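Galactan 1,3-beta-galactosidase (Phanerochaete chrysosporium, PDB 7BYT) probably removes galactose from beta-1,3-galactan chains as an exo-acting family 43 glycosidase that also carries a carbohydrate-binding domain. Local coordinates at residues W272-F277 with V285-W290. Sequence-based numbering, arbitrary orientation.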
loop_
_atom_site.group_PDB
_atom_site.type_symbol
_atom_site.label_atom_id
_atom_site.label_comp_id
_atom_site.label_asym_id
_atom_site.label_seq_id
_atom_site.Cartn_x
_atom_site.Cartn_y
_atom_site.Cartn_z
ATOM N N TRP A 272 1.866 0.041 -4.391
ATOM C CA TRP A 272 3.049 -0.808 -4.486
ATOM C C TRP A 272 4.073 -0.123 -5.375
ATOM O O TRP A 272 3.764 0.216 -6.521
ATOM C CB TRP A 272 2.698 -2.152 -5.115
ATOM C CG TRP A 272 1.885 -3.079 -4.264
ATOM C CD1 TRP A 272 1.219 -2.785 -3.105
ATOM C CD2 TRP A 272 1.649 -4.465 -4.526
ATOM N NE1 TRP A 272 0.581 -3.915 -2.634
ATOM C CE2 TRP A 272 0.843 -4.957 -3.483
ATOM C CE3 TRP A 272 2.055 -5.343 -5.544
ATOM C CZ2 TRP A 272 0.421 -6.283 -3.427
ATOM C CZ3 TRP A 272 1.641 -6.657 -5.486
ATOM C CH2 TRP A 272 0.837 -7.116 -4.434
ATOM N N TYR A 273 5.285 0.070 -4.858
ATOM C CA TYR A 273 6.339 0.760 -5.589
ATOM C C TYR A 273 7.653 0.035 -5.376
ATOM O O TYR A 273 7.846 -0.615 -4.342
ATOM C CB TYR A 273 6.527 2.191 -5.061
ATOM C CG TYR A 273 5.422 3.158 -5.402
ATOM C CD1 TYR A 273 4.988 3.316 -6.715
ATOM C CD2 TYR A 273 4.839 3.942 -4.408
ATOM C CE1 TYR A 273 3.984 4.228 -7.022
ATOM C CE2 TYR A 273 3.840 4.852 -4.703
ATOM C CZ TYR A 273 3.425 4.997 -6.007
ATOM O OH TYR A 273 2.425 5.896 -6.285
ATOM N N PRO A 274 8.588 0.154 -6.314
ATOM C CA PRO A 274 9.957 -0.295 -6.024
ATOM C C PRO A 274 10.520 0.466 -4.833
ATOM O O PRO A 274 10.286 1.665 -4.660
ATOM C CB PRO A 274 10.727 0.047 -7.308
ATOM C CG PRO A 274 9.675 0.261 -8.373
ATOM C CD PRO A 274 8.484 0.827 -7.620
ATOM N N LEU A 275 11.260 -0.250 -3.994
ATOM C CA LEU A 275 11.978 0.327 -2.865
ATOM C C LEU A 275 13.451 0.182 -3.230
ATOM O O LEU A 275 14.036 -0.895 -3.075
ATOM C CB LEU A 275 11.607 -0.427 -1.595
ATOM C CG LEU A 275 11.841 0.222 -0.238
ATOM C CD1 LEU A 275 11.166 1.580 -0.115
ATOM C CD2 LEU A 275 11.330 -0.739 0.814
ATOM N N ASP A 276 14.016 1.264 -3.757
ATOM C CA ASP A 276 15.374 1.295 -4.279
ATOM C C ASP A 276 16.357 1.425 -3.126
ATOM O O ASP A 276 16.211 2.312 -2.277
ATOM C CB ASP A 276 15.486 2.508 -5.212
ATOM C CG ASP A 276 16.906 2.750 -5.738
ATOM O OD1 ASP A 276 17.690 1.804 -5.856
ATOM O OD2 ASP A 276 17.213 3.914 -6.077
ATOM N N PHE A 277 17.363 0.542 -3.103
ATOM C CA PHE A 277 18.435 0.581 -2.116
ATOM C C PHE A 277 19.753 1.082 -2.697
ATOM O O PHE A 277 20.797 0.945 -2.044
ATOM C CB PHE A 277 18.646 -0.806 -1.507
ATOM C CG PHE A 277 17.761 -1.121 -0.322
ATOM C CD1 PHE A 277 16.483 -1.630 -0.504
ATOM C CD2 PHE A 277 18.229 -0.952 0.971
ATOM C CE1 PHE A 277 15.683 -1.945 0.590
ATOM C CE2 PHE A 277 17.443 -1.273 2.074
ATOM C CZ PHE A 277 16.164 -1.773 1.883
ATOM N N VAL A 285 10.600 4.529 -5.174
ATOM C CA VAL A 285 10.587 5.031 -6.544
ATOM C C VAL A 285 9.127 5.278 -6.900
ATOM O O VAL A 285 8.326 4.337 -6.940
ATOM C CB VAL A 285 11.203 4.015 -7.515
ATOM C CG1 VAL A 285 11.217 4.589 -8.931
ATOM C CG2 VAL A 285 12.602 3.632 -7.088
ATOM N N HIS A 286 8.776 6.542 -7.143
ATOM C CA HIS A 286 7.393 6.890 -7.475
ATOM C C HIS A 286 7.131 6.538 -8.937
ATOM O O HIS A 286 7.201 7.379 -9.839
ATOM C CB HIS A 286 7.108 8.356 -7.189
ATOM C CG HIS A 286 5.688 8.734 -7.467
ATOM N ND1 HIS A 286 5.327 9.574 -8.497
ATOM C CD2 HIS A 286 4.533 8.336 -6.881
ATOM C CE1 HIS A 286 4.010 9.700 -8.517
ATOM N NE2 HIS A 286 3.504 8.954 -7.547
ATOM N N ALA A 287 6.794 5.269 -9.160
ATOM C CA ALA A 287 6.612 4.695 -10.491
ATOM C C ALA A 287 5.130 4.428 -10.689
ATOM O O ALA A 287 4.586 3.497 -10.089
ATOM C CB ALA A 287 7.400 3.392 -10.603
ATOM N N ASP A 288 4.479 5.239 -11.534
ATOM C CA ASP A 288 3.044 5.065 -11.751
ATOM C C ASP A 288 2.730 3.692 -12.331
ATOM O O ASP A 288 1.657 3.136 -12.060
ATOM C CB ASP A 288 2.523 6.125 -12.723
ATOM C CG ASP A 288 2.677 7.543 -12.202
ATOM O OD1 ASP A 288 2.411 7.789 -11.003
ATOM O OD2 ASP A 288 3.038 8.423 -13.010
ATOM N N VAL A 289 3.630 3.161 -13.159
ATOM C CA VAL A 289 3.425 1.933 -13.921
ATOM C C VAL A 289 4.766 1.212 -13.947
ATOM O O VAL A 289 5.747 1.763 -14.460
ATOM C CB VAL A 289 2.978 2.238 -15.366
ATOM C CG1 VAL A 289 2.806 0.954 -16.162
ATOM C CG2 VAL A 289 1.674 3.032 -15.394
ATOM N N TRP A 290 4.820 -0.009 -13.407
ATOM C CA TRP A 290 6.082 -0.736 -13.368
ATOM C C TRP A 290 5.817 -2.235 -13.314
ATOM O O TRP A 290 4.690 -2.678 -13.086
ATOM C CB TRP A 290 6.963 -0.248 -12.215
ATOM C CG TRP A 290 6.398 -0.498 -10.845
ATOM C CD1 TRP A 290 5.430 0.226 -10.209
ATOM C CD2 TRP A 290 6.802 -1.525 -9.931
ATOM N NE1 TRP A 290 5.198 -0.294 -8.955
ATOM C CE2 TRP A 290 6.029 -1.370 -8.759
ATOM C CE3 TRP A 290 7.750 -2.553 -9.983
ATOM C CZ2 TRP A 290 6.175 -2.211 -7.651
ATOM C CZ3 TRP A 290 7.895 -3.387 -8.882
ATOM C CH2 TRP A 290 7.104 -3.214 -7.736
HETATM O O HOH W 1 1.677 6.235 -8.811
#
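Pro274 sets CD and CG over one face of the Trp290 indole, CD 3.6 Å from the centroid of the five-membered ring in a CH-pi contact. The proline belongs to strand 269-276 of a four-stranded antiparallel sheet, one blade of the five-bladed beta-propeller of family 43 glycosidases; 285-290 is the chain leaving the blade's last strand, 283-284, toward the carbohydrate-binding domain. The blade pairing runs on into this link, since Val285 N donates to Pro274 O at 2.9 Å and almost straight. Val285 CG2 also packs against Asp276 CB, while the Asp276 carboxylate turns to Ser278.

Trp290 also grips the strand by its edge: NE1 donates in the indole plane to Trp272 O (2.9 Å, 154° at the hydrogen), approaching from above the carbonyl plane. Without the indole, as with an alanine here, Trp272 O would probably lose this donor and Pro274 the aromatic face under its CD and CG.

Tyr273 reaches farther along the link. Its CB sits 3.4 Å from Val285 O, and with CG anti to the carbonyl carbon (chi1 -72°) the ring runs out alongside the inverse gamma turn centred on His286. CG and CD1 stay close to that same oxygen; CE1 meets Ala287 O at 3.2 Å, edge-on and near the ring plane, while His286 CA lies over one face. CZ and OH then draw beside the imidazole, OH standing 3.3 Å from His286 CD2, the two rings oblique to each other. The imidazole also stacks with Trp239. Asp288, held by Tyr358, Ser394 and Tyr427 of the carbohydrate-binding domain, connects to Tyr273 through one water, which lies 2.7 Å from Tyr273 OH and donates to Asp288 OD1 at 2.8 Å.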